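PDB 4IRX: sugar ABC transporter, periplasmic sugar-binding protein from Caulobacter crescentus, which binds myo-inositol in the periplasm, consistent with a role as the substrate-recognition component of an ABC transporter for nutrient uptake. Local coordinates for residues V11-N16 and V67-P72; E31-K36 and Q254-L259; D96-G101 and G142-I147; E233-I238 and S291-M296. All coordinates share one frame; numbering follows the deposited sequence. Where two conformers were deposited one is given.

Contacts 1 and 2 lie in the lobe built on the seven-stranded sheet, and they touch: Ile69 of contact 1 packs against Ala258 and Leu259 of contact 2, so helix 251-268 covers the strands that contact 1 pairs. Contact 1 is wholly buried and held by backbone hydrogen bonds, whereas contact 2, partly buried, adds a salt-bridge network at its outer edge. Contact 3 is also buried but polar, joining a loop of one lobe to a helix start of the other at the bound inositol; it touches contact 1 through Arg97 and Pro72. Contact 4, a surface contact about 26 Å from contact 3 between centres, is apolar and packs the chain end against helix 232-239 of the lobe built on the four-stranded sheet.

Contact 1. Residues V11-N16 and V67-P72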
loop_
_atom_site.group_PDB
_atom_site.type_symbol
_atom_site.label_atom_id
_atom_site.label_comp_id
_atom_site.label_asym_id
_atom_site.label_seq_id
_atom_site.Cartn_x
_atom_site.Cartn_y
_atom_site.Cartn_z
ATOM N N VAL A 11 2.580 5.052 22.087
ATOM C CA VAL A 11 1.929 5.502 20.868
ATOM C C VAL A 11 0.907 4.449 20.458
ATOM O O VAL A 11 1.164 3.247 20.589
ATOM C CB VAL A 11 2.984 5.721 19.734
ATOM C CG1 VAL A 11 2.349 5.985 18.359
ATOM C CG2 VAL A 11 3.910 6.895 20.095
ATOM N N VAL A 12 -0.253 4.891 19.988
ATOM C CA VAL A 12 -1.246 3.971 19.449
ATOM C C VAL A 12 -1.061 3.958 17.942
ATOM O O VAL A 12 -0.914 5.024 17.311
ATOM C CB VAL A 12 -2.692 4.391 19.821
ATOM C CG1 VAL A 12 -3.703 3.589 19.044
ATOM C CG2 VAL A 12 -2.915 4.212 21.319
ATOM N N VAL A 13 -1.035 2.748 17.389
ATOM C CA VAL A 13 -0.903 2.528 15.958
ATOM C C VAL A 13 -2.098 1.730 15.482
ATOM O O VAL A 13 -2.279 0.565 15.845
ATOM C CB VAL A 13 0.402 1.789 15.620
ATOM C CG1 VAL A 13 0.586 1.717 14.108
ATOM C CG2 VAL A 13 1.579 2.533 16.248
ATOM N N SER A 14 -2.902 2.371 14.644
ATOM C CA SER A 14 -4.115 1.779 14.102
ATOM C C SER A 14 -3.949 1.350 12.647
ATOM O O SER A 14 -3.806 2.200 11.774
ATOM C CB SER A 14 -5.256 2.777 14.233
ATOM O OG SER A 14 -6.411 2.285 13.546
ATOM N N PHE A 15 -3.966 0.040 12.394
ATOM C CA PHE A 15 -3.820 -0.493 11.045
ATOM C C PHE A 15 -5.167 -0.722 10.405
ATOM O O PHE A 15 -6.104 -1.104 11.089
ATOM C CB PHE A 15 -3.065 -1.832 11.100
ATOM C CG PHE A 15 -1.571 -1.684 11.304
ATOM C CD1 PHE A 15 -0.735 -1.516 10.215
ATOM C CD2 PHE A 15 -1.008 -1.724 12.573
ATOM C CE1 PHE A 15 0.633 -1.365 10.377
ATOM C CE2 PHE A 15 0.364 -1.574 12.751
ATOM C CZ PHE A 15 1.194 -1.403 11.651
ATOM N N ASN A 16 -5.268 -0.497 9.106
ATOM C CA ASN A 16 -6.525 -0.762 8.412
ATOM C C ASN A 16 -6.957 -2.224 8.405
ATOM O O ASN A 16 -8.144 -2.504 8.577
ATOM C CB ASN A 16 -6.487 -0.212 6.984
ATOM C CG ASN A 16 -5.306 -0.717 6.198
ATOM O OD1 ASN A 16 -4.165 -0.429 6.542
ATOM N ND2 ASN A 16 -5.566 -1.451 5.116
ATOM N N VAL A 67 -0.293 10.799 20.756
ATOM C CA VAL A 67 0.011 10.663 19.328
ATOM C C VAL A 67 -0.537 9.353 18.827
ATOM O O VAL A 67 -0.383 8.314 19.487
ATOM C CB VAL A 67 1.530 10.690 19.033
ATOM C CG1 VAL A 67 1.747 10.671 17.527
ATOM C CG2 VAL A 67 2.181 11.902 19.658
ATOM N N VAL A 68 -1.204 9.400 17.680
ATOM C CA VAL A 68 -1.724 8.200 17.038
ATOM C C VAL A 68 -1.184 8.156 15.624
ATOM O O VAL A 68 -1.143 9.186 14.937
ATOM C CB VAL A 68 -3.269 8.166 17.027
ATOM C CG1 VAL A 68 -3.736 6.911 16.348
ATOM C CG2 VAL A 68 -3.795 8.172 18.447
ATOM N N ILE A 69 -0.703 6.986 15.207
ATOM C CA ILE A 69 -0.300 6.751 13.823
ATOM C C ILE A 69 -1.381 5.910 13.204
ATOM O O ILE A 69 -1.760 4.896 13.759
ATOM C CB ILE A 69 1.037 6.009 13.757
ATOM C CG1 ILE A 69 2.141 6.850 14.424
ATOM C CG2 ILE A 69 1.393 5.665 12.340
ATOM C CD1 ILE A 69 3.457 6.073 14.644
ATOM N N VAL A 70 -1.922 6.359 12.084
ATOM C CA VAL A 70 -3.068 5.670 11.494
ATOM C C VAL A 70 -2.870 5.364 10.007
ATOM O O VAL A 70 -2.424 6.208 9.223
ATOM C CB VAL A 70 -4.376 6.476 11.737
ATOM C CG1 VAL A 70 -4.245 7.909 11.250
ATOM C CG2 VAL A 70 -5.587 5.794 11.106
ATOM N N ALA A 71 -3.165 4.122 9.642
ATOM C CA ALA A 71 -3.320 3.756 8.230
ATOM C C ALA A 71 -4.825 3.610 8.038
ATOM O O ALA A 71 -5.394 2.562 8.379
ATOM C CB ALA A 71 -2.597 2.450 7.908
ATOM N N PRO A 72 -5.490 4.675 7.543
ATOM C CA PRO A 72 -6.965 4.662 7.536
ATOM C C PRO A 72 -7.530 3.633 6.564
ATOM O O PRO A 72 -6.988 3.503 5.466
ATOM C CB PRO A 72 -7.337 6.066 7.053
ATOM C CG PRO A 72 -6.111 6.537 6.267
ATOM C CD PRO A 72 -4.933 5.932 7.002
#
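Val12, Ser14, Ile69 and Ala71 join two strands in parallel: the axes of 11-15 and 67-70 come within 4.8 Å at 19°, in a register that pairs Val12 with Val68, Val13 with Ile69 and Ser14 with Val70. Each of three bonds measures 2.9 Å, from Ile69 N to Val12 O, from Ser14 N to Ile69 O and from Ala71 N to Ser14 O; the bond from Val12 N to Val67 O, at 3.5 Å, is weak, so the pairing slackens toward the start of the strands. On the face holding Val13 and Ile69, the ethyl arm of Ile69 stands anti to its carbonyl carbon (chi1 -61°) and runs back toward Val11, bringing CD1 to 3.9 Å from Val11 CG1; the two side chains cross at a slant. Across the sheet, Val68 CG2 lies 4.2 Å from Val12 CB while its other methyl, CG1, sits 3.5 Å from Val12 O. Ser14 OG, on this second face, is bonded to Gln53 of helix 50-62. Past the paired strands, Asn16 OD1 lies 3.6 Å from Ala71 CB, at the end of the sheet nearer the inositol. Helix 21-37 covers the Val13 face and helix 50-62 the Val12 face. Strand 10-15 thus lies between 67-70 and 40-45, the 2-1-3 order of a Rossmann-like, three-layered α/β/α lobe.

Contact 2. Residues E31-K36 and Q254-L259; sequences EDEAAK and QIRTAL
Arg256 reaches across to two acidic residues of the neighbouring helix. Both terminal nitrogens converge on one oxygen of Asp32, with OD2 2.7 Å from Arg256 NH1 and 2.9 Å from Arg256 NH2; the oxygen lies in the guanidinium plane, and NH2 meets its anti lone pair, NH1 the same side but tilted out of the carboxylate plane. NH1 also donates to Glu33 OE1 at 2.8 Å, here on the anti lone pair, with the Glu33 carboxylate plane turned 87° from the guanidinium. Glu33 achieves this by bending at chi2 (73°), which folds OE1 back alongside the arginine's methylenes, 3.6 Å from Arg256 CD. Asp32 OD2 takes a third donor, Lys36 NZ, on its syn side at 2.8 Å, and this shared negative charge probably offsets the closeness of the lysine and arginine. Glu29 adds a salt bridge to Arg256 NH2, and Arg260 holds the other oxygen of Glu33. A leucine in place of Arg256 would probably leave Asp32 with Lys36 as its partner here and strip Glu33 OE1 of this counter-charge, loosening the outer join between the helices. Inward, the contact turns apolar: Leu259 CD2 rests 3.6 Å from Ala34 CA and 3.8 Å from Ala34 CB. With axes 9.6 Å apart and inclined by 31°, helices 21-37 and 251-268 form a side-by-side pair in one outer layer of the α/β/α lobe, where Ala258 and Leu259 lie against Ile69 of the sheet.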
loop_
_atom_site.group_PDB
_atom_site.type_symbol
_atom_site.label_atom_id
_atom_site.label_comp_id
_atom_site.label_asym_id
_atom_site.label_seq_id
_atom_site.Cartn_x
_atom_site.Cartn_y
_atom_site.Cartn_z
ATOM N N GLU A 31 7.542 -2.882 15.539
ATOM C CA GLU A 31 7.884 -3.410 16.850
ATOM C C GLU A 31 9.373 -3.288 17.150
ATOM O O GLU A 31 9.744 -3.004 18.291
ATOM C CB GLU A 31 7.433 -4.856 16.988
ATOM C CG GLU A 31 5.930 -4.971 17.056
ATOM C CD GLU A 31 5.451 -6.389 16.843
ATOM O OE1 GLU A 31 6.269 -7.245 16.412
ATOM O OE2 GLU A 31 4.250 -6.636 17.083
ATOM N N ASP A 32 10.231 -3.491 16.137
ATOM C CA ASP A 32 11.684 -3.312 16.306
ATOM C C ASP A 32 12.005 -1.873 16.676
ATOM O O ASP A 32 12.668 -1.584 17.681
ATOM C CB ASP A 32 12.447 -3.704 15.030
ATOM C CG ASP A 32 13.918 -3.255 15.050
ATOM O OD1 ASP A 32 14.627 -3.512 16.042
ATOM O OD2 ASP A 32 14.367 -2.595 14.066
ATOM N N GLU A 33 11.499 -0.957 15.855
ATOM C CA GLU A 33 11.764 0.455 16.094
ATOM C C GLU A 33 11.220 0.903 17.444
ATOM O O GLU A 33 11.867 1.689 18.137
ATOM C CB GLU A 33 11.222 1.319 14.953
ATOM C CG GLU A 33 11.692 2.786 14.991
ATOM C CD GLU A 33 13.153 3.013 14.594
ATOM O OE1 GLU A 33 13.759 2.157 13.917
ATOM O OE2 GLU A 33 13.700 4.074 14.975
ATOM N N ALA A 34 10.066 0.375 17.842
ATOM C CA ALA A 34 9.470 0.791 19.106
ATOM C C ALA A 34 10.362 0.396 20.284
ATOM O O ALA A 34 10.580 1.208 21.202
ATOM C CB ALA A 34 8.053 0.202 19.247
ATOM N N ALA A 35 10.902 -0.822 20.234
ATOM C CA ALA A 35 11.845 -1.266 21.250
ATOM C C ALA A 35 13.061 -0.340 21.292
ATOM O O ALA A 35 13.418 0.190 22.352
ATOM C CB ALA A 35 12.273 -2.709 20.986
ATOM N N LYS A 36 13.665 -0.102 20.132
ATOM C CA LYS A 36 14.841 0.768 20.051
ATOM C C LYS A 36 14.605 2.174 20.573
ATOM O O LYS A 36 15.517 2.813 21.115
ATOM C CB LYS A 36 15.307 0.890 18.622
ATOM C CG LYS A 36 15.964 -0.345 18.092
ATOM C CD LYS A 36 16.054 -0.231 16.589
ATOM C CE LYS A 36 17.013 -1.259 16.053
ATOM N NZ LYS A 36 16.860 -1.346 14.585
ATOM N N GLN A 254 8.877 3.830 6.060
ATOM C CA GLN A 254 7.655 4.603 6.337
ATOM C C GLN A 254 7.262 4.536 7.796
ATOM O O GLN A 254 7.061 5.566 8.438
ATOM C CB GLN A 254 6.476 4.082 5.499
ATOM C CG GLN A 254 6.621 4.299 3.986
ATOM C CD GLN A 254 5.408 3.807 3.221
ATOM O OE1 GLN A 254 4.253 4.046 3.614
ATOM N NE2 GLN A 254 5.659 3.055 2.137
ATOM N N ILE A 255 7.150 3.320 8.316
ATOM C CA ILE A 255 6.640 3.151 9.669
ATOM C C ILE A 255 7.638 3.620 10.695
ATOM O O ILE A 255 7.257 4.250 11.665
ATOM C CB ILE A 255 6.085 1.723 9.920
ATOM C CG1 ILE A 255 5.277 1.648 11.210
ATOM C CG2 ILE A 255 7.201 0.729 9.993
ATOM C CD1 ILE A 255 4.065 2.577 11.254
ATOM N N ARG A 256 8.929 3.395 10.436
ATOM C CA ARG A 256 9.963 3.855 11.351
ATOM C C ARG A 256 9.990 5.376 11.407
ATOM O O ARG A 256 10.135 5.939 12.482
ATOM C CB ARG A 256 11.321 3.288 10.967
ATOM C CG ARG A 256 11.406 1.754 11.071
ATOM C CD ARG A 256 12.737 1.282 10.579
ATOM N NE ARG A 256 12.838 -0.183 10.532
ATOM C CZ ARG A 256 13.277 -0.915 11.544
ATOM N NH1 ARG A 256 13.637 -0.337 12.696
ATOM N NH2 ARG A 256 13.349 -2.235 11.412
ATOM N N THR A 257 9.794 6.022 10.255
ATOM C CA THR A 257 9.792 7.478 10.211
ATOM C C THR A 257 8.603 8.046 10.958
ATOM O O THR A 257 8.751 9.024 11.711
ATOM C CB THR A 257 9.821 7.974 8.764
ATOM O OG1 THR A 257 11.016 7.499 8.116
ATOM C CG2 THR A 257 9.749 9.477 8.691
ATOM N N ALA A 258 7.429 7.448 10.773
ATOM C CA ALA A 258 6.268 7.913 11.542
ATOM C C ALA A 258 6.481 7.777 13.054
ATOM O O ALA A 258 6.147 8.691 13.812
ATOM C CB ALA A 258 4.997 7.173 11.106
ATOM N N LEU A 259 7.029 6.646 13.488
ATOM C CA LEU A 259 7.260 6.446 14.908
ATOM C C LEU A 259 8.326 7.382 15.458
ATOM O O LEU A 259 8.187 7.878 16.568
ATOM C CB LEU A 259 7.608 4.984 15.201
ATOM C CG LEU A 259 7.588 4.648 16.681
ATOM C CD1 LEU A 259 6.162 4.819 17.219
ATOM C CD2 LEU A 259 8.099 3.213 16.866
#

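Contact 3. Residues D96-G101 and G142-I147; sequences DRNIAG and GSSSSI. With INS (1,2,3,4,5,6-hexahydroxy-cyclohexane), chain C.
Arg97 and Ser145 converge on hydroxyl O6 of the bound inositol from the two segments. Arg97 NH2 donates to O6 at 2.9 Å, and Ser145 OG lies 2.6 Å from the same atom and is also hydrogen-bonded to Ser143 OG. Asp96 receives two neighbouring hydroxyls, one on each carboxylate oxygen: O1 is 2.6 Å from OD1 and O6 is 2.5 Å from OD2. Within this first shell, Arg97 NE meets the anti lone pair of Asp96 OD2 at 2.9 Å and 177°, in the guanidinium plane, so one arginine both steers the carboxylate and touches the ligand. Its CG sits between the backbone N and the carbonyl carbon (chi1 71°), and further bends at chi2 and chi3 curl the guanidinium back toward the inositol. In the conformer given, one of two, Ser143 OG lies over a guanidinium face. In the second shell, Pro72 O takes NH1; Asp140, itself bonded to the inositol, forms a salt bridge with NH2. A leucine in place of Arg97 would probably leave O6 short of a donor and the carboxylates of Asp96 and Asp140 without the positive charge between them. Farther out, Asn98 N donates to Ser144 OG at 2.8 Å and 169°, just after the N-cap residue Ser143. The loop after strand 91-95 thus meets the N-terminal end of helix 144-160 across the closed, ligand-filled cleft of a two-lobed periplasmic binding protein.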
loop_
_atom_site.group_PDB
_atom_site.type_symbol
_atom_site.label_atom_id
_atom_site.label_comp_id
_atom_site.label_asym_id
_atom_site.label_seq_id
_atom_site.Cartn_x
_atom_site.Cartn_y
_atom_site.Cartn_z
ATOM N N ASP A 96 1.309 5.136 5.102
ATOM C CA ASP A 96 0.987 4.347 3.908
ATOM C C ASP A 96 -0.049 4.974 2.994
ATOM O O ASP A 96 0.154 5.085 1.775
ATOM C CB ASP A 96 0.590 2.911 4.227
ATOM C CG ASP A 96 0.290 2.136 2.965
ATOM O OD1 ASP A 96 1.259 1.813 2.234
ATOM O OD2 ASP A 96 -0.893 1.899 2.685
ATOM N N ARG A 97 -1.181 5.348 3.576
ATOM C CA ARG A 97 -2.207 6.119 2.855
ATOM C C ARG A 97 -2.639 7.295 3.730
ATOM O O ARG A 97 -2.499 7.262 4.968
ATOM C CB ARG A 97 -3.418 5.272 2.413
ATOM C CG ARG A 97 -4.362 4.795 3.530
ATOM C CD ARG A 97 -3.773 3.677 4.358
ATOM N NE ARG A 97 -3.598 2.469 3.549
ATOM C CZ ARG A 97 -4.567 1.613 3.208
ATOM N NH1 ARG A 97 -5.812 1.763 3.639
ATOM N NH2 ARG A 97 -4.287 0.585 2.416
ATOM N N ASN A 98 -3.121 8.343 3.081
ATOM C CA ASN A 98 -3.363 9.588 3.794
ATOM C C ASN A 98 -4.776 9.727 4.351
ATOM O O ASN A 98 -5.621 8.865 4.169
ATOM C CB ASN A 98 -2.942 10.801 2.944
ATOM C CG ASN A 98 -3.817 11.014 1.718
ATOM O OD1 ASN A 98 -5.037 10.822 1.761
ATOM N ND2 ASN A 98 -3.187 11.440 0.614
ATOM N N ILE A 99 -4.989 10.789 5.115
ATOM C CA ILE A 99 -6.325 11.201 5.515
ATOM C C ILE A 99 -6.553 12.544 4.861
ATOM O O ILE A 99 -5.697 13.433 4.945
ATOM C CB ILE A 99 -6.427 11.328 7.036
ATOM C CG1 ILE A 99 -6.364 9.940 7.684
ATOM C CG2 ILE A 99 -7.714 12.064 7.417
ATOM C CD1 ILE A 99 -6.341 9.955 9.176
ATOM N N ALA A 100 -7.703 12.713 4.209
ATOM C CA ALA A 100 -7.938 13.909 3.401
ATOM C C ALA A 100 -9.376 14.405 3.471
ATOM O O ALA A 100 -10.305 13.637 3.744
ATOM C CB ALA A 100 -7.531 13.654 1.941
ATOM N N GLY A 101 -9.536 15.707 3.278
ATOM C CA GLY A 101 -10.858 16.294 3.164
ATOM C C GLY A 101 -11.401 16.874 4.447
ATOM O O GLY A 101 -12.533 17.360 4.480
ATOM N N GLY A 142 -10.856 2.570 -1.271
ATOM C CA GLY A 142 -11.012 3.818 -0.532
ATOM C C GLY A 142 -9.709 4.457 -0.077
ATOM O O GLY A 142 -9.695 5.561 0.461
ATOM N N SER A 143 -8.598 3.769 -0.284
ATOM C CA SER A 143 -7.300 4.255 0.159
ATOM C C SER A 143 -6.694 5.268 -0.827
ATOM O O SER A 143 -6.739 5.059 -2.028
ATOM C CB SER A 143 -6.365 3.054 0.298
ATOM O OG SER A 143 -5.033 3.451 0.565
ATOM N N SER A 144 -6.094 6.347 -0.320
ATOM C CA SER A 144 -5.339 7.263 -1.187
ATOM C C SER A 144 -4.291 6.530 -2.026
ATOM O O SER A 144 -3.980 6.933 -3.145
ATOM C CB SER A 144 -4.652 8.371 -0.381
ATOM O OG SER A 144 -3.547 7.846 0.342
ATOM N N SER A 145 -3.758 5.429 -1.503
ATOM C CA SER A 145 -2.724 4.717 -2.237
ATOM C C SER A 145 -3.280 4.108 -3.521
ATOM O O SER A 145 -2.603 4.109 -4.555
ATOM C CB SER A 145 -2.052 3.669 -1.365
ATOM O OG SER A 145 -3.008 2.722 -0.932
ATOM N N SER A 146 -4.504 3.595 -3.466
ATOM C CA SER A 146 -5.158 3.065 -4.658
ATOM C C SER A 146 -5.469 4.192 -5.631
ATOM O O SER A 146 -5.139 4.123 -6.814
ATOM C CB SER A 146 -6.431 2.339 -4.271
ATOM O OG SER A 146 -7.030 1.764 -5.418
ATOM N N ILE A 147 -6.115 5.233 -5.136
ATOM C CA ILE A 147 -6.470 6.368 -5.976
ATOM C C ILE A 147 -5.256 6.956 -6.687
ATOM O O ILE A 147 -5.296 7.202 -7.898
ATOM C CB ILE A 147 -7.192 7.435 -5.129
ATOM C CG1 ILE A 147 -8.496 6.846 -4.581
ATOM C CG2 ILE A 147 -7.415 8.694 -5.938
ATOM C CD1 ILE A 147 -9.131 7.665 -3.476
HETATM C C1 INS C . -0.143 -0.678 0.543
HETATM C C2 INS C . 0.291 -1.993 -0.015
HETATM C C3 INS C . -0.727 -3.037 0.365
HETATM C C4 INS C . -2.065 -2.688 -0.205
HETATM C C5 INS C . -2.545 -1.406 0.365
HETATM C C6 INS C . -1.547 -0.300 0.112
HETATM O O1 INS C . 0.769 0.328 0.179
HETATM O O2 INS C . 0.428 -1.893 -1.400
HETATM O O3 INS C . -0.316 -4.312 -0.062
HETATM O O4 INS C . -2.983 -3.708 0.026
HETATM O O5 INS C . -3.791 -1.102 -0.176
HETATM O O6 INS C . -1.997 0.930 0.619
#

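Contact 4. Residues E233-I238 and S291-M296; sequences EALARI and SRIGEM
Leu235 sends its CD1 methyl at Ile293, the two side chains meeting at about a right angle. CD1 of Leu235 is 4.0 Å from Ile293 CD1 and 3.9 Å from Ile293 CA, so the methyl bears on the backbone of the short 3-10 segment as well as on its side chain. Met296, the last residue and modelled as selenomethionine, lies against the helix rather than pointing end-on at it. Its CG stands anti to the backbone N (chi1 -175°) and is 3.9 Å from Ala236 CB; the following selenium reaches the backbone, 3.6 Å from Leu235 O, and also meets Leu235 CB at 3.9 Å. The chain has crossed between lobes to make this contact: helix 232-239 follows strand 224-226 of the four-stranded sheet, whereas the tail comes after strand 275-282 of the seven-stranded one, so the chain end returns to the second lobe, as in type I periplasmic binding proteins. The 3-10 turn is closed by bonds from Glu295 N to Arg292 O at 2.9 Å and from Met296 N to Ile293 O at 3.0 Å. Beside it, Arg292 grips Glu295 side-on, NE to OE2 and NH2 to OE1. Both oxygens lie close to the guanidinium plane, but NE approaches OE2 from above the carboxylate, 45° out of its plane. Pro232, at the start of the helix, touches the side chains of both Arg292 and Glu295.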
loop_
_atom_site.group_PDB
_atom_site.type_symbol
_atom_site.label_atom_id
_atom_site.label_comp_id
_atom_site.label_asym_id
_atom_site.label_seq_id
_atom_site.Cartn_x
_atom_site.Cartn_y
_atom_site.Cartn_z
ATOM N N GLU A 233 7.838 -13.082 -1.657
ATOM C CA GLU A 233 7.193 -14.052 -2.536
ATOM C C GLU A 233 7.214 -13.562 -3.977
ATOM O O GLU A 233 7.455 -14.334 -4.910
ATOM C CB GLU A 233 5.753 -14.304 -2.053
ATOM C CG GLU A 233 5.042 -15.511 -2.628
ATOM C CD GLU A 233 3.662 -15.698 -1.993
ATOM O OE1 GLU A 233 3.268 -14.852 -1.152
ATOM O OE2 GLU A 233 2.983 -16.678 -2.344
ATOM N N ALA A 234 6.974 -12.265 -4.171
ATOM C CA ALA A 234 7.018 -11.689 -5.513
ATOM C C ALA A 234 8.452 -11.641 -6.043
ATOM O O ALA A 234 8.694 -11.881 -7.226
ATOM C CB ALA A 234 6.413 -10.279 -5.514
ATOM N N LEU A 235 9.389 -11.291 -5.171
ATOM C CA LEU A 235 10.798 -11.258 -5.558
ATOM C C LEU A 235 11.244 -12.631 -6.105
ATOM O O LEU A 235 11.967 -12.698 -7.102
ATOM C CB LEU A 235 11.684 -10.786 -4.378
ATOM C CG LEU A 235 11.375 -9.386 -3.800
ATOM C CD1 LEU A 235 12.254 -9.082 -2.577
ATOM C CD2 LEU A 235 11.644 -8.360 -4.872
ATOM N N ALA A 236 10.783 -13.697 -5.459
ATOM C CA ALA A 236 11.087 -15.059 -5.899
ATOM C C ALA A 236 10.502 -15.360 -7.261
ATOM O O ALA A 236 11.159 -16.010 -8.081
ATOM C CB ALA A 236 10.618 -16.061 -4.862
ATOM N N ARG A 237 9.285 -14.878 -7.527
ATOM C CA ARG A 237 8.685 -15.050 -8.837
ATOM C C ARG A 237 9.414 -14.290 -9.932
ATOM O O ARG A 237 9.432 -14.712 -11.093
ATOM C CB ARG A 237 7.204 -14.644 -8.811
ATOM C CG ARG A 237 6.287 -15.504 -7.929
ATOM C CD ARG A 237 6.154 -16.914 -8.458
ATOM N NE ARG A 237 7.215 -17.776 -7.949
ATOM C CZ ARG A 237 7.856 -18.706 -8.658
ATOM N NH1 ARG A 237 7.535 -18.935 -9.922
ATOM N NH2 ARG A 237 8.809 -19.431 -8.087
ATOM N N ILE A 238 9.968 -13.135 -9.576
ATOM C CA ILE A 238 10.757 -12.373 -10.531
ATOM C C ILE A 238 12.069 -13.103 -10.796
ATOM O O ILE A 238 12.490 -13.241 -11.952
ATOM C CB ILE A 238 10.991 -10.932 -10.039
ATOM C CG1 ILE A 238 9.631 -10.217 -9.974
ATOM C CG2 ILE A 238 11.991 -10.213 -10.958
ATOM C CD1 ILE A 238 9.641 -8.861 -9.277
ATOM N N SER A 291 14.130 -3.827 -0.421
ATOM C CA SER A 291 14.486 -3.762 0.994
ATOM C C SER A 291 14.393 -5.113 1.686
ATOM O O SER A 291 15.111 -5.360 2.655
ATOM C CB SER A 291 13.649 -2.707 1.734
ATOM O OG SER A 291 12.263 -3.002 1.694
ATOM N N ARG A 292 13.517 -5.983 1.202
ATOM C CA ARG A 292 13.281 -7.289 1.832
ATOM C C ARG A 292 13.947 -8.450 1.081
ATOM O O ARG A 292 13.568 -9.613 1.264
ATOM C CB ARG A 292 11.782 -7.547 2.033
ATOM C CG ARG A 292 11.089 -6.518 2.940
ATOM C CD ARG A 292 9.601 -6.742 3.063
ATOM N NE ARG A 292 9.265 -8.018 3.695
ATOM C CZ ARG A 292 8.056 -8.584 3.639
ATOM N NH1 ARG A 292 7.061 -7.998 2.968
ATOM N NH2 ARG A 292 7.850 -9.756 4.215
ATOM N N ILE A 293 14.939 -8.147 0.249
ATOM C CA ILE A 293 15.603 -9.185 -0.546
ATOM C C ILE A 293 16.199 -10.299 0.335
ATOM O O ILE A 293 16.189 -11.490 -0.022
ATOM C CB ILE A 293 16.660 -8.579 -1.524
ATOM C CG1 ILE A 293 17.125 -9.637 -2.547
ATOM C CG2 ILE A 293 17.816 -7.934 -0.773
ATOM C CD1 ILE A 293 16.010 -10.120 -3.458
ATOM N N GLY A 294 16.642 -9.923 1.523
ATOM C CA GLY A 294 17.208 -10.912 2.422
ATOM C C GLY A 294 16.246 -11.981 2.885
ATOM O O GLY A 294 16.690 -13.027 3.363
ATOM N N GLU A 295 14.942 -11.752 2.728
ATOM C CA GLU A 295 13.909 -12.733 3.072
ATOM C C GLU A 295 13.550 -13.708 1.944
ATOM O O GLU A 295 12.771 -14.649 2.153
ATOM C CB GLU A 295 12.616 -12.027 3.509
ATOM C CG GLU A 295 12.743 -11.163 4.746
ATOM C CD GLU A 295 11.442 -10.428 5.085
ATOM O OE1 GLU A 295 10.374 -11.071 5.149
ATOM O OE2 GLU A 295 11.499 -9.203 5.284
HETATM N N MSE A 296 14.073 -13.473 0.747
HETATM C CA MSE A 296 13.659 -14.248 -0.423
HETATM C C MSE A 296 14.411 -15.568 -0.421
HETATM O O MSE A 296 15.610 -15.568 -0.149
HETATM C CB MSE A 296 13.981 -13.495 -1.713
HETATM C CG MSE A 296 13.472 -14.187 -2.983
HETATM SE SE MSE A 296 14.400 -13.626 -4.568
HETATM C CE MSE A 296 16.183 -14.184 -4.020
#